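Apoptosis regulator CED-9 (Caenorhabditis elegans, PDB 1OHU) restrains programmed cell death by sequestering the activator CED-4, and releases it when EGL-1 binds, letting the caspase CED-3 be switched on. Local coordinates at residues D19-R24 against F113-M118; Q83-T88 against I108-F113; G15-Y20 against V133-F138. The protein carries 3 engineered substitutions. All coordinates share one frame; numbering follows the deposited sequence.

Contact 1 of 3, residues D19-R24 against F113-M118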
loop_
_atom_site.group_PDB
_atom_site.type_symbol
_atom_site.label_atom_id
_atom_site.label_comp_id
_atom_site.label_asym_id
_atom_site.label_seq_id
_atom_site.Cartn_x
_atom_site.Cartn_y
_atom_site.Cartn_z
ATOM N N ASP A 19 -1.693 6.284 -5.868
ATOM C CA ASP A 19 -3.097 6.049 -6.154
ATOM C C ASP A 19 -3.825 5.433 -4.979
ATOM O O ASP A 19 -4.995 5.735 -4.744
ATOM C CB ASP A 19 -3.260 5.141 -7.373
ATOM C CG ASP A 19 -4.719 4.922 -7.731
ATOM O OD1 ASP A 19 -5.318 3.935 -7.251
ATOM O OD2 ASP A 19 -5.276 5.759 -8.473
ATOM N N TYR A 20 -3.150 4.557 -4.243
ATOM C CA TYR A 20 -3.812 3.926 -3.115
ATOM C C TYR A 20 -3.940 4.907 -1.946
ATOM O O TYR A 20 -4.991 4.982 -1.303
ATOM C CB TYR A 20 -3.072 2.670 -2.657
ATOM C CG TYR A 20 -3.886 1.910 -1.629
ATOM C CD1 TYR A 20 -4.999 1.167 -2.013
ATOM C CD2 TYR A 20 -3.607 2.021 -0.269
ATOM C CE1 TYR A 20 -5.825 0.561 -1.068
ATOM C CE2 TYR A 20 -4.423 1.420 0.685
ATOM C CZ TYR A 20 -5.535 0.694 0.276
ATOM O OH TYR A 20 -6.377 0.139 1.206
ATOM N N PHE A 21 -2.876 5.657 -1.677
ATOM C CA PHE A 21 -2.899 6.641 -0.600
ATOM C C PHE A 21 -4.039 7.623 -0.872
ATOM O O PHE A 21 -4.876 7.875 -0.011
ATOM C CB PHE A 21 -1.559 7.391 -0.538
ATOM C CG PHE A 21 -0.496 6.703 0.303
ATOM C CD1 PHE A 21 -0.338 5.319 0.272
ATOM C CD2 PHE A 21 0.384 7.457 1.089
ATOM C CE1 PHE A 21 0.677 4.693 1.008
ATOM C CE2 PHE A 21 1.400 6.844 1.825
ATOM C CZ PHE A 21 1.546 5.455 1.783
ATOM N N THR A 22 -4.075 8.164 -2.082
ATOM C CA THR A 22 -5.118 9.110 -2.465
ATOM C C THR A 22 -6.522 8.533 -2.239
ATOM O O THR A 22 -7.396 9.195 -1.678
ATOM C CB THR A 22 -4.964 9.496 -3.941
ATOM O OG1 THR A 22 -3.666 10.065 -4.145
ATOM C CG2 THR A 22 -6.018 10.495 -4.346
ATOM N N HIS A 23 -6.722 7.294 -2.673
ATOM C CA HIS A 23 -8.004 6.618 -2.540
ATOM C C HIS A 23 -8.381 6.329 -1.088
ATOM O O HIS A 23 -9.520 6.557 -0.677
ATOM C CB HIS A 23 -7.981 5.311 -3.330
ATOM C CG HIS A 23 -9.150 4.421 -3.053
ATOM N ND1 HIS A 23 -10.429 4.717 -3.476
ATOM C CD2 HIS A 23 -9.240 3.266 -2.353
ATOM C CE1 HIS A 23 -11.257 3.781 -3.047
ATOM N NE2 HIS A 23 -10.561 2.889 -2.362
ATOM N N ARG A 24 -7.432 5.831 -0.306
ATOM C CA ARG A 24 -7.725 5.525 1.085
ATOM C C ARG A 24 -8.016 6.792 1.888
ATOM O O ARG A 24 -8.879 6.798 2.768
ATOM C CB ARG A 24 -6.571 4.743 1.723
ATOM C CG ARG A 24 -6.886 4.274 3.143
ATOM C CD ARG A 24 -8.182 3.472 3.197
ATOM N NE ARG A 24 -8.530 3.090 4.567
ATOM C CZ ARG A 24 -9.060 3.912 5.470
ATOM N NH1 ARG A 24 -9.321 5.176 5.167
ATOM N NH2 ARG A 24 -9.320 3.467 6.689
ATOM N N PHE A 113 -3.646 3.215 5.110
ATOM C CA PHE A 113 -4.347 3.245 6.387
ATOM C C PHE A 113 -3.762 4.300 7.329
ATOM O O PHE A 113 -4.490 5.106 7.905
ATOM C CB PHE A 113 -4.254 1.868 7.056
ATOM C CG PHE A 113 -4.890 1.807 8.418
ATOM C CD1 PHE A 113 -6.271 1.744 8.553
ATOM C CD2 PHE A 113 -4.103 1.806 9.569
ATOM C CE1 PHE A 113 -6.862 1.678 9.817
ATOM C CE2 PHE A 113 -4.681 1.741 10.831
ATOM C CZ PHE A 113 -6.068 1.676 10.955
ATOM N N VAL A 114 -2.444 4.277 7.489
ATOM C CA VAL A 114 -1.760 5.227 8.363
ATOM C C VAL A 114 -1.844 6.655 7.814
ATOM O O VAL A 114 -2.050 7.604 8.561
ATOM C CB VAL A 114 -0.278 4.852 8.530
ATOM C CG1 VAL A 114 0.373 5.777 9.547
ATOM C CG2 VAL A 114 -0.163 3.407 8.979
ATOM N N ALA A 115 -1.666 6.803 6.508
ATOM C CA ALA A 115 -1.745 8.116 5.880
ATOM C C ALA A 115 -3.090 8.750 6.230
ATOM O O ALA A 115 -3.153 9.917 6.606
ATOM C CB ALA A 115 -1.607 7.983 4.374
ATOM N N ALA A 116 -4.165 7.974 6.118
ATOM C CA ALA A 116 -5.497 8.486 6.436
ATOM C C ALA A 116 -5.611 8.936 7.897
ATOM O O ALA A 116 -6.403 9.821 8.211
ATOM C CB ALA A 116 -6.547 7.434 6.128
ATOM N N LYS A 117 -4.834 8.324 8.788
ATOM C CA LYS A 117 -4.855 8.706 10.201
ATOM C C LYS A 117 -4.049 9.982 10.413
ATOM O O LYS A 117 -4.311 10.737 11.338
ATOM C CB LYS A 117 -4.238 7.617 11.090
ATOM C CG LYS A 117 -5.152 6.477 11.501
ATOM C CD LYS A 117 -4.460 5.643 12.589
ATOM C CE LYS A 117 -5.264 4.415 12.982
ATOM N NZ LYS A 117 -6.534 4.752 13.674
HETATM N N MSE A 118 -3.061 10.202 9.552
HETATM C CA MSE A 118 -2.179 11.365 9.637
HETATM C C MSE A 118 -2.767 12.610 8.986
HETATM O O MSE A 118 -2.420 13.737 9.347
HETATM C CB MSE A 118 -0.840 11.042 8.972
HETATM C CG MSE A 118 -0.106 9.855 9.591
HETATM SE SE MSE A 118 1.412 9.335 8.524
HETATM C CE MSE A 118 2.734 10.441 9.377
#

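Contact 2 of 3, residues Q83-T88 against I108-F113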
loop_
_atom_site.group_PDB
_atom_site.type_symbol
_atom_site.label_atom_id
_atom_site.label_comp_id
_atom_site.label_asym_id
_atom_site.label_seq_id
_atom_site.Cartn_x
_atom_site.Cartn_y
_atom_site.Cartn_z
ATOM N N GLN A 83 10.750 0.554 9.087
ATOM C CA GLN A 83 11.120 -0.830 8.819
ATOM C C GLN A 83 10.896 -1.761 10.013
ATOM O O GLN A 83 10.573 -2.935 9.834
ATOM C CB GLN A 83 12.576 -0.886 8.358
ATOM C CG GLN A 83 12.773 -0.339 6.950
ATOM C CD GLN A 83 14.233 -0.289 6.543
ATOM O OE1 GLN A 83 14.854 0.772 6.545
ATOM N NE2 GLN A 83 14.789 -1.439 6.201
ATOM N N ASP A 84 11.060 -1.243 11.228
ATOM C CA ASP A 84 10.847 -2.059 12.420
ATOM C C ASP A 84 9.362 -2.382 12.585
ATOM O O ASP A 84 8.999 -3.499 12.965
ATOM C CB ASP A 84 11.306 -1.332 13.691
ATOM C CG ASP A 84 12.789 -1.010 13.697
ATOM O OD1 ASP A 84 13.580 -1.774 13.107
ATOM O OD2 ASP A 84 13.157 0.010 14.321
ATOM N N VAL A 85 8.511 -1.392 12.308
ATOM C CA VAL A 85 7.062 -1.537 12.459
ATOM C C VAL A 85 6.403 -2.394 11.394
ATOM O O VAL A 85 5.463 -3.136 11.675
ATOM C CB VAL A 85 6.362 -0.149 12.467
ATOM C CG1 VAL A 85 4.848 -0.305 12.325
ATOM C CG2 VAL A 85 6.682 0.582 13.756
ATOM N N VAL A 86 6.919 -2.285 10.179
ATOM C CA VAL A 86 6.401 -2.977 9.004
ATOM C C VAL A 86 7.009 -4.360 8.726
ATOM O O VAL A 86 6.542 -5.092 7.852
ATOM C CB VAL A 86 6.602 -2.044 7.783
ATOM C CG1 VAL A 86 6.951 -2.832 6.540
ATOM C CG2 VAL A 86 5.350 -1.194 7.588
ATOM N N ARG A 87 8.042 -4.709 9.480
ATOM C CA ARG A 87 8.733 -5.984 9.317
ATOM C C ARG A 87 7.819 -7.202 9.114
ATOM O O ARG A 87 8.060 -8.011 8.217
ATOM C CB ARG A 87 9.651 -6.227 10.522
ATOM C CG ARG A 87 10.527 -7.472 10.417
ATOM C CD ARG A 87 11.263 -7.729 11.728
ATOM N NE ARG A 87 12.073 -8.948 11.688
ATOM C CZ ARG A 87 12.727 -9.450 12.737
ATOM N NH1 ARG A 87 12.669 -8.834 13.913
ATOM N NH2 ARG A 87 13.439 -10.566 12.614
ATOM N N THR A 88 6.769 -7.326 9.924
ATOM C CA THR A 88 5.879 -8.482 9.823
ATOM C C THR A 88 4.551 -8.280 9.091
ATOM O O THR A 88 3.723 -9.187 9.056
ATOM C CB THR A 88 5.578 -9.069 11.227
ATOM O OG1 THR A 88 4.716 -8.183 11.952
ATOM C CG2 THR A 88 6.871 -9.250 12.010
ATOM N N ILE A 108 1.128 -1.650 1.177
ATOM C CA ILE A 108 0.422 -0.530 0.567
ATOM C C ILE A 108 -0.843 -0.233 1.375
ATOM O O ILE A 108 -1.136 0.923 1.685
ATOM C CB ILE A 108 0.040 -0.837 -0.903
ATOM C CG1 ILE A 108 1.307 -0.955 -1.755
ATOM C CG2 ILE A 108 -0.850 0.262 -1.453
ATOM C CD1 ILE A 108 1.048 -1.169 -3.236
ATOM N N SER A 109 -1.574 -1.289 1.728
ATOM C CA SER A 109 -2.797 -1.152 2.505
ATOM C C SER A 109 -2.507 -0.440 3.827
ATOM O O SER A 109 -3.214 0.497 4.212
ATOM C CB SER A 109 -3.406 -2.530 2.794
ATOM O OG SER A 109 -4.668 -2.392 3.430
ATOM N N PHE A 110 -1.466 -0.889 4.518
ATOM C CA PHE A 110 -1.086 -0.301 5.795
ATOM C C PHE A 110 -0.666 1.155 5.617
ATOM O O PHE A 110 -1.007 2.006 6.430
ATOM C CB PHE A 110 0.065 -1.084 6.420
ATOM C CG PHE A 110 0.525 -0.524 7.736
ATOM C CD1 PHE A 110 -0.357 -0.436 8.808
ATOM C CD2 PHE A 110 1.822 -0.044 7.890
ATOM C CE1 PHE A 110 0.046 0.131 10.020
ATOM C CE2 PHE A 110 2.235 0.522 9.092
ATOM C CZ PHE A 110 1.346 0.612 10.160
ATOM N N GLY A 111 0.088 1.425 4.554
ATOM C CA GLY A 111 0.541 2.779 4.280
ATOM C C GLY A 111 -0.654 3.687 4.080
ATOM O O GLY A 111 -0.727 4.765 4.667
ATOM N N GLY A 112 -1.599 3.244 3.256
ATOM C CA GLY A 112 -2.787 4.044 3.015
ATOM C C GLY A 112 -3.557 4.265 4.303
ATOM O O GLY A 112 -4.060 5.351 4.559
ATOM N N PHE A 113 -3.646 3.215 5.110
ATOM C CA PHE A 113 -4.347 3.245 6.387
ATOM C C PHE A 113 -3.762 4.300 7.329
ATOM O O PHE A 113 -4.490 5.106 7.905
ATOM C CB PHE A 113 -4.254 1.868 7.056
ATOM C CG PHE A 113 -4.890 1.807 8.418
ATOM C CD1 PHE A 113 -6.271 1.744 8.553
ATOM C CD2 PHE A 113 -4.103 1.806 9.569
ATOM C CE1 PHE A 113 -6.862 1.678 9.817
ATOM C CE2 PHE A 113 -4.681 1.741 10.831
ATOM C CZ PHE A 113 -6.068 1.676 10.955
#

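Contact 3 of 3, residues G15-Y20 against V133-F138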
loop_
_atom_site.group_PDB
_atom_site.type_symbol
_atom_site.label_atom_id
_atom_site.label_comp_id
_atom_site.label_asym_id
_atom_site.label_seq_id
_atom_site.Cartn_x
_atom_site.Cartn_y
_atom_site.Cartn_z
ATOM N N GLY A 15 3.328 4.730 -8.555
ATOM C CA GLY A 15 1.973 4.877 -9.052
ATOM C C GLY A 15 0.954 4.172 -8.181
ATOM O O GLY A 15 -0.127 4.703 -7.936
ATOM N N PHE A 16 1.288 2.973 -7.713
ATOM C CA PHE A 16 0.366 2.227 -6.860
ATOM C C PHE A 16 0.247 2.887 -5.490
ATOM O O PHE A 16 -0.853 3.039 -4.950
ATOM C CB PHE A 16 0.841 0.780 -6.667
ATOM C CG PHE A 16 0.778 -0.060 -7.913
ATOM C CD1 PHE A 16 1.736 0.081 -8.914
ATOM C CD2 PHE A 16 -0.239 -0.996 -8.084
ATOM C CE1 PHE A 16 1.681 -0.698 -10.068
ATOM C CE2 PHE A 16 -0.305 -1.781 -9.233
ATOM C CZ PHE A 16 0.657 -1.632 -10.227
ATOM N N VAL A 17 1.385 3.276 -4.927
ATOM C CA VAL A 17 1.393 3.895 -3.607
ATOM C C VAL A 17 0.604 5.202 -3.612
ATOM O O VAL A 17 -0.234 5.424 -2.743
ATOM C CB VAL A 17 2.827 4.155 -3.121
ATOM C CG1 VAL A 17 2.798 4.644 -1.681
ATOM C CG2 VAL A 17 3.659 2.884 -3.232
ATOM N N VAL A 18 0.865 6.060 -4.592
ATOM C CA VAL A 18 0.157 7.328 -4.697
ATOM C C VAL A 18 -1.336 7.136 -4.911
ATOM O O VAL A 18 -2.153 7.754 -4.230
ATOM C CB VAL A 18 0.677 8.181 -5.865
ATOM C CG1 VAL A 18 -0.240 9.386 -6.080
ATOM C CG2 VAL A 18 2.080 8.644 -5.571
ATOM N N ASP A 19 -1.693 6.284 -5.868
ATOM C CA ASP A 19 -3.097 6.049 -6.154
ATOM C C ASP A 19 -3.825 5.433 -4.979
ATOM O O ASP A 19 -4.995 5.735 -4.744
ATOM C CB ASP A 19 -3.260 5.141 -7.373
ATOM C CG ASP A 19 -4.719 4.922 -7.731
ATOM O OD1 ASP A 19 -5.318 3.935 -7.251
ATOM O OD2 ASP A 19 -5.276 5.759 -8.473
ATOM N N TYR A 20 -3.150 4.557 -4.243
ATOM C CA TYR A 20 -3.812 3.926 -3.115
ATOM C C TYR A 20 -3.940 4.907 -1.946
ATOM O O TYR A 20 -4.991 4.982 -1.303
ATOM C CB TYR A 20 -3.072 2.670 -2.657
ATOM C CG TYR A 20 -3.886 1.910 -1.629
ATOM C CD1 TYR A 20 -4.999 1.167 -2.013
ATOM C CD2 TYR A 20 -3.607 2.021 -0.269
ATOM C CE1 TYR A 20 -5.825 0.561 -1.068
ATOM C CE2 TYR A 20 -4.423 1.420 0.685
ATOM C CZ TYR A 20 -5.535 0.694 0.276
ATOM O OH TYR A 20 -6.377 0.139 1.206
ATOM N N VAL A 133 7.131 7.679 0.332
ATOM C CA VAL A 133 8.470 7.311 -0.139
ATOM C C VAL A 133 8.985 6.021 0.512
ATOM O O VAL A 133 9.459 5.113 -0.177
ATOM C CB VAL A 133 9.472 8.451 0.134
ATOM C CG1 VAL A 133 10.840 8.089 -0.423
ATOM C CG2 VAL A 133 8.962 9.753 -0.494
ATOM N N TYR A 134 8.900 5.938 1.836
ATOM C CA TYR A 134 9.359 4.744 2.538
ATOM C C TYR A 134 8.683 3.521 1.925
ATOM O O TYR A 134 9.340 2.550 1.560
ATOM C CB TYR A 134 8.989 4.809 4.022
ATOM C CG TYR A 134 9.649 5.914 4.808
ATOM C CD1 TYR A 134 9.191 6.245 6.078
ATOM C CD2 TYR A 134 10.750 6.614 4.297
ATOM C CE1 TYR A 134 9.805 7.246 6.830
ATOM C CE2 TYR A 134 11.376 7.618 5.040
ATOM C CZ TYR A 134 10.898 7.930 6.307
ATOM O OH TYR A 134 11.496 8.927 7.057
ATOM N N THR A 135 7.359 3.584 1.810
ATOM C CA THR A 135 6.583 2.475 1.262
ATOM C C THR A 135 7.054 2.094 -0.144
ATOM O O THR A 135 7.313 0.926 -0.428
ATOM C CB THR A 135 5.070 2.827 1.237
ATOM O OG1 THR A 135 4.635 3.172 2.564
ATOM C CG2 THR A 135 4.252 1.635 0.746
ATOM N N SER A 136 7.186 3.089 -1.012
ATOM C CA SER A 136 7.624 2.867 -2.391
ATOM C C SER A 136 9.034 2.278 -2.463
ATOM O O SER A 136 9.303 1.368 -3.240
ATOM C CB SER A 136 7.601 4.188 -3.164
ATOM O OG SER A 136 6.317 4.788 -3.137
ATOM N N LEU A 137 9.931 2.819 -1.655
ATOM C CA LEU A 137 11.313 2.369 -1.627
ATOM C C LEU A 137 11.425 0.942 -1.080
ATOM O O LEU A 137 12.067 0.083 -1.680
ATOM C CB LEU A 137 12.133 3.341 -0.772
ATOM C CG LEU A 137 13.657 3.240 -0.719
ATOM C CD1 LEU A 137 14.216 4.469 -0.006
ATOM C CD2 LEU A 137 14.063 1.964 -0.001
ATOM N N PHE A 138 10.797 0.694 0.059
ATOM C CA PHE A 138 10.842 -0.624 0.677
ATOM C C PHE A 138 10.394 -1.706 -0.303
ATOM O O PHE A 138 11.037 -2.747 -0.424
ATOM C CB PHE A 138 9.956 -0.633 1.928
ATOM C CG PHE A 138 10.112 -1.856 2.784
ATOM C CD1 PHE A 138 9.392 -3.014 2.506
ATOM C CD2 PHE A 138 10.959 -1.842 3.885
ATOM C CE1 PHE A 138 9.510 -4.142 3.318
ATOM C CE2 PHE A 138 11.086 -2.961 4.704
ATOM C CZ PHE A 138 10.361 -4.114 4.423
#

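Contact 1 of 3, residues D19-R24 against F113-M118
Arg24 NE makes a salt bridge to Glu57 OE1 of helix 44-71, and the guanidinium held there also lies against helix 101-118. Arg24 NH1 approaches the methyl of Ala116 (3.7 Å to CB), while Arg24 NH2 comes to 4.0 Å from CD1 of Phe113. Arg24 and Phe113 run side by side and point the same way, their flat groups turned 77° apart, so guanidinium and ring are not stacked. In Arg24, CG stands anti to the backbone N (chi1 -174°), which puts it 3.9 Å from Phe113 N; the bend at chi2 then turns the rest of the chain. This is the predicted BH4 helix packing on the hydrophobic central helix of the Bcl-2 fold; the axes of the segments 19-24 and 113-118 cross at -49° and approach to 8.7 Å. The small alanines are consistent with this closeness: CA of Arg24 and CA of Ala116 are 6.5 Å apart. The ring of Phe21 reaches the methyl of Ala115 obliquely, through CD2 (3.9 Å to Ala115 CB) and then CE2. It also touches Phe132 and Thr135 of helix 128-144, while the ring of Phe113 meets that of Phe64 from helix 44-71.

Contact 2 of 3, residues Q83-T88 against I108-F113
Phe110 supplies about half of the surface buried here, and its ring receives two neighbouring valines of helix 79-86. CG2 of Val86 makes the nearest approach, 3.7 Å from Phe110 CD2, and the same methyl lies 3.9 Å from Phe110 CE2, so it sits beside one ring bond; the two side chains cross obliquely. CG1 of Val85 arrives at the far end of the ring, 4.2 Å from Phe110 CZ. The valines thus share the ring between its flank and its tip. Phe110 is extended out of helix 101-118, with CG anti to the backbone N (chi1 179°), and this reach bridges backbones whose nearest CA atoms, those of Val86 and Phe110, remain 8.6 Å apart. Phe64 of helix 44-71 meets the same ring edge-to-face, joining a third helix to the cluster. Residues 108-112 belong to the predicted BH1 motif, which in Bcl-2 relatives contributes to the groove for BH3 peptides, as EGL-1 probably uses here. Only carbon atoms of the side chains meet across the two segments, which implies that cohesion rests on shape and exclusion of water; no directional bond between the two segments fixes the ring's turn.

Contact 3 of 3, residues G15-Y20 against V133-F138
Val17 points from the predicted BH4 helix straight at helix 128-144, one of the two central helices of the Bcl-2 helical bundle, and meets Thr135 and Ser136 there. The small Ser136 is consistent with the close backbones: CA of Val17 and CA of Ser136 are 6.4 Å apart. The apolar part of the contact lies between Val17 and Thr135. CG1 of Val17, set anti to its own backbone N (chi1 -173°), reaches the threonine at 4.1 Å from Thr135 CB, and Thr135 CG2 lies equally near, so that one methyl rests against the carbon side of a polar residue. The second kind of contact sets a hydroxyl oxygen against hydrocarbon. Ser136 OG packs beside the branch point of Val17, 3.5 Å from Val17 CB, a van der Waals contact, since the valine side chain offers no polar atom. Both hydroxyls find their polar partners within their own helix, one turn back: Thr135 OG1 bonds to Leu131 O and Ser136 OG to Phe132 O. Their chi1 values, both near -57°, place these oxygens beside the backbone N, which suits such a bond. The hydroxyls are therefore satisfied inside a buried interface, and the valine meets side chains already turned back on their helix. An alanine in place of Val17 would remove both branches and would probably open a gap against Thr135 and Ser136, leaving the two helices less closely fitted. Around the contact, Ser136 also touches Ile13 and Glu14 of helix 13-27, while Thr135 touches Phe21, one turn past Val17. The closest approach is that of the other valine branch, CG2 of Val17, which stands 3.3 Å from Ser136 OG.

In the fold
All three contacts lie within the folded Bcl-2-like part of CED-9, their centres 11 to 12 Å apart. Contacts 1 and 3 start from the same helix, 13-27, which meets helix 128-144 through Val17 and helix 101-118 about one to two turns later, through Phe21 and Arg24. Phe21 joins them, with its CZ 3.9 Å from Thr135 OG1. Contacts 1 and 2 share helix 101-118 and Phe113; Phe21 CE1 lies 3.5 Å from Gly111 C, and Tyr20 CD2 3.3 Å from Ile108 O. Between contacts 2 and 3, Gln83 CG approaches Phe138 CE2 at 3.8 Å. Helix 101-118 thus links the predicted BH4 helix to helix 79-86, probably part of the groove wall that receives EGL-1.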